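Local structure of sulfonate ABC transporter, periplasmic sulfonate-binding protein SsuA (Methylobacillus flagellatus, 3UIF) at residues A[112-117]-A[135-140]; A[239-244]-A[257-262]. The protein probably binds sulfonates or related sulfate esters in the periplasm as the substrate-binding component of an ABC import system. All coordinates share one frame; numbering follows the deposited sequence. Where two conformers were deposited one is given.

Interaction 1. Residues A[112-117]-A[135-140]; sequences KSIKDL and SNLLQS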
loop_
_atom_site.group_PDB
_atom_site.type_symbol
_atom_site.label_atom_id
_atom_site.label_comp_id
_atom_site.label_asym_id
_atom_site.label_seq_id
_atom_site.Cartn_x
_atom_site.Cartn_y
_atom_site.Cartn_z
ATOM N N LYS A 112 13.035 10.907 22.142
ATOM C CA LYS A 112 12.281 11.922 21.376
ATOM C C LYS A 112 12.413 11.778 19.850
ATOM O O LYS A 112 11.547 12.229 19.099
ATOM C CB LYS A 112 12.681 13.341 21.811
ATOM C CG LYS A 112 11.991 13.827 23.086
ATOM C CD LYS A 112 12.692 15.046 23.686
ATOM C CE LYS A 112 12.432 16.316 22.880
ATOM N NZ LYS A 112 13.292 17.435 23.362
ATOM N N SER A 113 13.509 11.169 19.404
ATOM C CA SER A 113 13.723 10.866 17.985
ATOM C C SER A 113 14.600 9.619 17.888
ATOM O O SER A 113 15.230 9.231 18.871
ATOM C CB SER A 113 14.377 12.047 17.254
ATOM O OG SER A 113 15.794 11.977 17.357
ATOM N N ILE A 114 14.641 9.004 16.711
ATOM C CA ILE A 114 15.327 7.721 16.523
ATOM C C ILE A 114 16.764 7.721 17.063
ATOM O O ILE A 114 17.251 6.694 17.531
ATOM C CB ILE A 114 15.278 7.245 15.043
ATOM C CG1 ILE A 114 16.000 5.903 14.847
ATOM C CG2 ILE A 114 15.853 8.291 14.102
ATOM C CD1 ILE A 114 15.232 4.695 15.344
ATOM N N LYS A 115 17.410 8.887 17.016
ATOM C CA LYS A 115 18.773 9.060 17.519
ATOM C C LYS A 115 18.911 8.471 18.917
ATOM O O LYS A 115 19.867 7.750 19.198
ATOM C CB LYS A 115 19.182 10.544 17.513
ATOM C CG LYS A 115 19.393 11.139 16.122
ATOM C CD LYS A 115 20.014 12.536 16.141
ATOM C CE LYS A 115 19.065 13.598 16.692
ATOM N NZ LYS A 115 17.850 13.787 15.847
ATOM N N ASP A 116 17.922 8.749 19.767
ATOM C CA ASP A 116 17.939 8.348 21.174
ATOM C C ASP A 116 17.851 6.838 21.374
ATOM O O ASP A 116 18.009 6.336 22.486
ATOM C CB ASP A 116 16.795 9.032 21.922
ATOM C CG ASP A 116 16.918 10.553 21.926
ATOM O OD1 ASP A 116 18.066 11.058 22.025
ATOM O OD2 ASP A 116 15.872 11.246 21.840
ATOM N N LEU A 117 17.603 6.109 20.300
ATOM C CA LEU A 117 17.395 4.683 20.428
ATOM C C LEU A 117 18.618 3.904 20.006
ATOM O O LEU A 117 18.571 2.671 19.899
ATOM C CB LEU A 117 16.160 4.246 19.635
ATOM C CG LEU A 117 14.865 4.873 20.147
ATOM C CD1 LEU A 117 13.703 4.483 19.251
ATOM C CD2 LEU A 117 14.608 4.485 21.603
ATOM N N SER A 135 14.346 2.134 7.103
ATOM C CA SER A 135 15.647 2.290 6.481
ATOM C C SER A 135 15.907 3.741 6.032
ATOM O O SER A 135 16.980 4.295 6.308
ATOM C CB SER A 135 15.796 1.310 5.322
ATOM O OG SER A 135 16.971 1.605 4.605
ATOM N N ASN A 136 14.919 4.345 5.366
ATOM C CA ASN A 136 14.961 5.755 5.001
ATOM C C ASN A 136 15.249 6.675 6.180
ATOM O O ASN A 136 16.133 7.533 6.128
ATOM C CB ASN A 136 13.617 6.179 4.416
ATOM C CG ASN A 136 13.356 5.589 3.049
ATOM O OD1 ASN A 136 12.385 5.952 2.407
ATOM N ND2 ASN A 136 14.204 4.667 2.610
ATOM N N LEU A 137 14.461 6.501 7.234
ATOM C CA LEU A 137 14.603 7.285 8.440
ATOM C C LEU A 137 16.011 7.147 8.993
ATOM O O LEU A 137 16.627 8.153 9.370
ATOM C CB LEU A 137 13.549 6.868 9.467
ATOM C CG LEU A 137 13.675 7.352 10.913
ATOM C CD1 LEU A 137 13.647 8.878 11.001
ATOM C CD2 LEU A 137 12.566 6.724 11.748
ATOM N N LEU A 138 16.533 5.919 9.020
ATOM C CA LEU A 138 17.907 5.698 9.486
ATOM C C LEU A 138 18.901 6.453 8.622
ATOM O O LEU A 138 19.759 7.171 9.136
ATOM C CB LEU A 138 18.259 4.210 9.527
ATOM C CG LEU A 138 17.444 3.305 10.458
ATOM C CD1 LEU A 138 18.120 1.954 10.595
ATOM C CD2 LEU A 138 17.229 3.940 11.821
ATOM N N GLN A 139 18.761 6.308 7.310
ATOM C CA GLN A 139 19.609 7.000 6.348
ATOM C C GLN A 139 19.553 8.504 6.574
ATOM O O GLN A 139 20.583 9.169 6.606
ATOM C CB GLN A 139 19.141 6.684 4.938
ATOM C CG GLN A 139 20.252 6.403 3.944
ATOM C CD GLN A 139 19.806 5.406 2.882
ATOM O OE1 GLN A 139 20.630 4.723 2.259
ATOM N NE2 GLN A 139 18.489 5.295 2.690
ATOM N N SER A 140 18.339 9.023 6.755
ATOM C CA SER A 140 18.108 10.458 6.939
ATOM C C SER A 140 18.919 11.022 8.089
ATOM O O SER A 140 19.358 12.169 8.019
ATOM C CB SER A 140 16.615 10.763 7.159
ATOM O OG SER A 140 16.189 10.407 8.472
#
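I114 sets its two branches against two leucines that follow one another on the helix, L137 and L138, and each leucine is met in a different way. Its CG2 methyl reaches the first: I114 CG2 lies 3.9 Å from L137 CD1, and the two side chains slide past each other in opposite directions. The other branch serves the second, with I114 CG1 3.8 Å from L138 CD2 and the side chains crossing at about a right angle. The first torsion (chi1 180°) sets CG1 anti to the backbone N and turns it to L138, with CG2 to L137; the second then places I114 CD1 4.1 Å from L138 CD2. No hydrogen bond spans the two segments; the contact is apolar, and its three residues are buried. With an alanine here, CG1, CG2 and CD1 would be gone, and L137 CD1 and L138 CD2 would probably lose their packing against the 112-117 loop.

Ahead of the 3-10 turn 114-117, K112 N gives a hydrogen bond of 2.9 Å to the anti lone pair of D116 OD2, tying the residues before the turn to it. K115 NZ forms a salt bridge with E141. I114 also touches L103 of strand 102-106 and I122 of strand 121-124, while L138 packs on F148; the contact thus joins the loop between those strands to helix 130-140 beside their mixed sheet.

Interaction 2. Residues A[239-244]-A[257-262]; sequences ETYIRE and REYDQD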
loop_
_atom_site.group_PDB
_atom_site.type_symbol
_atom_site.label_atom_id
_atom_site.label_comp_id
_atom_site.label_asym_id
_atom_site.label_seq_id
_atom_site.Cartn_x
_atom_site.Cartn_y
_atom_site.Cartn_z
ATOM N N GLU A 239 -15.916 10.010 5.539
ATOM C CA GLU A 239 -16.576 9.296 6.630
ATOM C C GLU A 239 -17.199 7.964 6.195
ATOM O O GLU A 239 -17.114 6.971 6.926
ATOM C CB GLU A 239 -17.608 10.181 7.329
ATOM C CG GLU A 239 -17.045 10.884 8.551
ATOM C CD GLU A 239 -16.329 9.924 9.515
ATOM O OE1 GLU A 239 -15.071 9.961 9.545
ATOM O OE2 GLU A 239 -17.009 9.134 10.239
ATOM N N THR A 240 -17.821 7.943 5.015
ATOM C CA THR A 240 -18.330 6.692 4.459
ATOM C C THR A 240 -17.208 5.659 4.281
ATOM O O THR A 240 -17.351 4.520 4.733
ATOM C CB THR A 240 -19.124 6.904 3.151
ATOM O OG1 THR A 240 -20.204 7.810 3.401
ATOM C CG2 THR A 240 -19.722 5.607 2.684
ATOM N N TYR A 241 -16.095 6.060 3.661
ATOM C CA TYR A 241 -14.943 5.177 3.559
ATOM C C TYR A 241 -14.528 4.623 4.931
ATOM O O TYR A 241 -14.421 3.410 5.097
ATOM C CB TYR A 241 -13.750 5.839 2.860
ATOM C CG TYR A 241 -12.490 5.015 3.003
ATOM C CD1 TYR A 241 -12.279 3.870 2.214
ATOM C CD2 TYR A 241 -11.532 5.342 3.974
ATOM C CE1 TYR A 241 -11.137 3.091 2.376
ATOM C CE2 TYR A 241 -10.398 4.572 4.148
ATOM C CZ TYR A 241 -10.201 3.455 3.349
ATOM O OH TYR A 241 -9.065 2.717 3.534
ATOM N N ILE A 242 -14.326 5.504 5.906
ATOM C CA ILE A 242 -13.915 5.100 7.250
ATOM C C ILE A 242 -14.854 4.048 7.871
ATOM O O ILE A 242 -14.404 3.064 8.475
ATOM C CB ILE A 242 -13.793 6.321 8.216
ATOM C CG1 ILE A 242 -12.740 7.338 7.740
ATOM C CG2 ILE A 242 -13.500 5.870 9.644
ATOM C CD1 ILE A 242 -11.371 6.767 7.442
ATOM N N ARG A 243 -16.152 4.268 7.708
ATOM C CA ARG A 243 -17.133 3.391 8.321
ATOM C C ARG A 243 -17.388 2.123 7.501
ATOM O O ARG A 243 -17.630 1.066 8.080
ATOM C CB ARG A 243 -18.429 4.153 8.619
ATOM C CG ARG A 243 -18.234 5.306 9.594
ATOM C CD ARG A 243 -19.525 6.070 9.830
ATOM N NE ARG A 243 -19.319 7.287 10.611
ATOM C CZ ARG A 243 -19.509 7.371 11.922
ATOM N NH1 ARG A 243 -19.908 6.306 12.607
ATOM N NH2 ARG A 243 -19.303 8.521 12.548
ATOM N N GLU A 244 -17.307 2.205 6.172
ATOM C CA GLU A 244 -17.648 1.034 5.358
ATOM C C GLU A 244 -16.473 0.261 4.799
ATOM O O GLU A 244 -16.517 -0.961 4.776
ATOM C CB GLU A 244 -18.575 1.375 4.185
ATOM C CG GLU A 244 -19.664 2.382 4.469
ATOM C CD GLU A 244 -20.749 1.834 5.348
ATOM O OE1 GLU A 244 -21.014 2.459 6.406
ATOM O OE2 GLU A 244 -21.337 0.786 4.974
ATOM N N ARG A 257 -7.416 8.111 12.357
ATOM C CA ARG A 257 -6.197 8.799 12.770
ATOM C C ARG A 257 -5.064 8.648 11.773
ATOM O O ARG A 257 -4.175 9.497 11.696
ATOM C CB ARG A 257 -5.779 8.347 14.158
ATOM C CG ARG A 257 -6.477 9.171 15.205
ATOM C CD ARG A 257 -6.130 8.680 16.581
ATOM N NE ARG A 257 -6.852 7.453 16.873
ATOM C CZ ARG A 257 -6.745 6.798 18.016
ATOM N NH1 ARG A 257 -5.937 7.265 18.957
ATOM N NH2 ARG A 257 -7.432 5.685 18.214
ATOM N N GLU A 258 -5.108 7.562 11.013
ATOM C CA GLU A 258 -4.164 7.328 9.932
ATOM C C GLU A 258 -4.148 8.504 8.932
ATOM O O GLU A 258 -3.098 8.818 8.362
ATOM C CB GLU A 258 -4.458 5.965 9.253
ATOM C CG GLU A 258 -3.887 5.743 7.849
ATOM C CD GLU A 258 -2.363 5.748 7.789
ATOM O OE1 GLU A 258 -1.812 5.749 6.669
ATOM O OE2 GLU A 258 -1.687 5.751 8.830
ATOM N N TYR A 259 -5.296 9.166 8.763
ATOM C CA TYR A 259 -5.422 10.303 7.848
ATOM C C TYR A 259 -5.350 11.656 8.540
ATOM O O TYR A 259 -5.389 12.690 7.902
ATOM C CB TYR A 259 -6.705 10.178 7.020
ATOM C CG TYR A 259 -6.670 8.938 6.179
ATOM C CD1 TYR A 259 -6.083 8.957 4.923
ATOM C CD2 TYR A 259 -7.149 7.720 6.669
ATOM C CE1 TYR A 259 -6.010 7.821 4.154
ATOM C CE2 TYR A 259 -7.067 6.569 5.907
ATOM C CZ TYR A 259 -6.499 6.627 4.645
ATOM O OH TYR A 259 -6.406 5.495 3.860
ATOM N N ASP A 260 -5.213 11.648 9.852
ATOM C CA ASP A 260 -5.233 12.871 10.641
ATOM C C ASP A 260 -3.886 13.600 10.584
ATOM O O ASP A 260 -2.831 12.975 10.730
ATOM C CB ASP A 260 -5.546 12.503 12.076
ATOM C CG ASP A 260 -6.701 13.268 12.611
ATOM O OD1 ASP A 260 -6.482 14.405 13.139
ATOM O OD2 ASP A 260 -7.833 12.727 12.491
ATOM N N GLN A 261 -3.919 14.912 10.362
ATOM C CA GLN A 261 -2.709 15.736 10.454
ATOM C C GLN A 261 -1.545 15.298 9.531
ATOM O O GLN A 261 -0.376 15.588 9.787
ATOM C CB GLN A 261 -2.258 15.884 11.917
ATOM C CG GLN A 261 -3.370 16.367 12.842
ATOM C CD GLN A 261 -2.859 16.901 14.166
ATOM O OE1 GLN A 261 -2.399 16.142 15.024
ATOM N NE2 GLN A 261 -2.949 18.228 14.350
ATOM N N ASP A 262 -1.900 14.646 8.435
ATOM C CA ASP A 262 -0.946 14.146 7.452
ATOM C C ASP A 262 -0.486 15.292 6.519
ATOM O O ASP A 262 -1.230 16.253 6.309
ATOM C CB ASP A 262 -1.627 13.019 6.656
ATOM C CG ASP A 262 -0.636 12.046 6.002
ATOM O OD1 ASP A 262 0.581 12.352 5.853
ATOM O OD2 ASP A 262 -1.107 10.959 5.601
#
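The rings of Y241 and Y259 meet through their outer parts, and neither lies over the other as a stack: the two side chains cross at about a right angle, and the hydroxyl of Y259 comes obliquely to the Y241 ring. Y259 OH is 4.1 Å from Y241 CE2 and 3.9 Å from Y241 OH, the latter too long for a hydrogen bond. The nearest ring carbons, Y241 CE2 and Y259 CE2, are 4.3 Å apart. One face of the Y259 ring carries CG of its chain neighbour E258, 3.8 Å above the plane and offset toward the rim. I242 CD1 makes a looser, oblique approach, 4.4 Å from Y259 CD2.

With chi1 at 169°, CG of Y241 stands opposite the backbone N and the ring extends toward the turn that carries Y259. That turn, a type I beta turn from R257 to D260 at the end of helix 252-257, is closed by the bond from D260 N to R257 O at 3.0 Å. The family has the type II periplasmic-binding-protein fold, in which ligands bind in the cleft between two lobes. Y259 OH is hydrogen-bonded to a glycerol, probably from the crystallisation liquor, which is consistent with a site in that cleft but does not identify the natural ligand.

Several salt bridges lie near the contact. E239 OE1 pairs with R256 NE, tying helix 238-245 to helix 252-257, and I242 also touches R256. Beyond the tyrosine, E258 and D262 both form salt bridges with R269, which the Y259 side chain touches as well.

The two contacts come in series: interaction 1 closes at residue 140, well before interaction 2 opens at 239. Their centres are 27 Å apart and their nearest atoms about 14 Å, so they do not touch. Interaction 1 packs against the five-strand sheet that includes strands 102-106 and 121-124, its centre about 22 Å from that of the chain. Interaction 2 lies closer in, at about 15 Å, and joins helix 238-245 to the loop after helix 252-257. E258 nevertheless hydrogen-bonds Y102 at the start of strand 102-106, whose L103 touches I114. Interaction 1 thus belongs to the sheet-and-helix packing of one lobe, whereas interaction 2 lies by the glycerol and perhaps the ligand cleft.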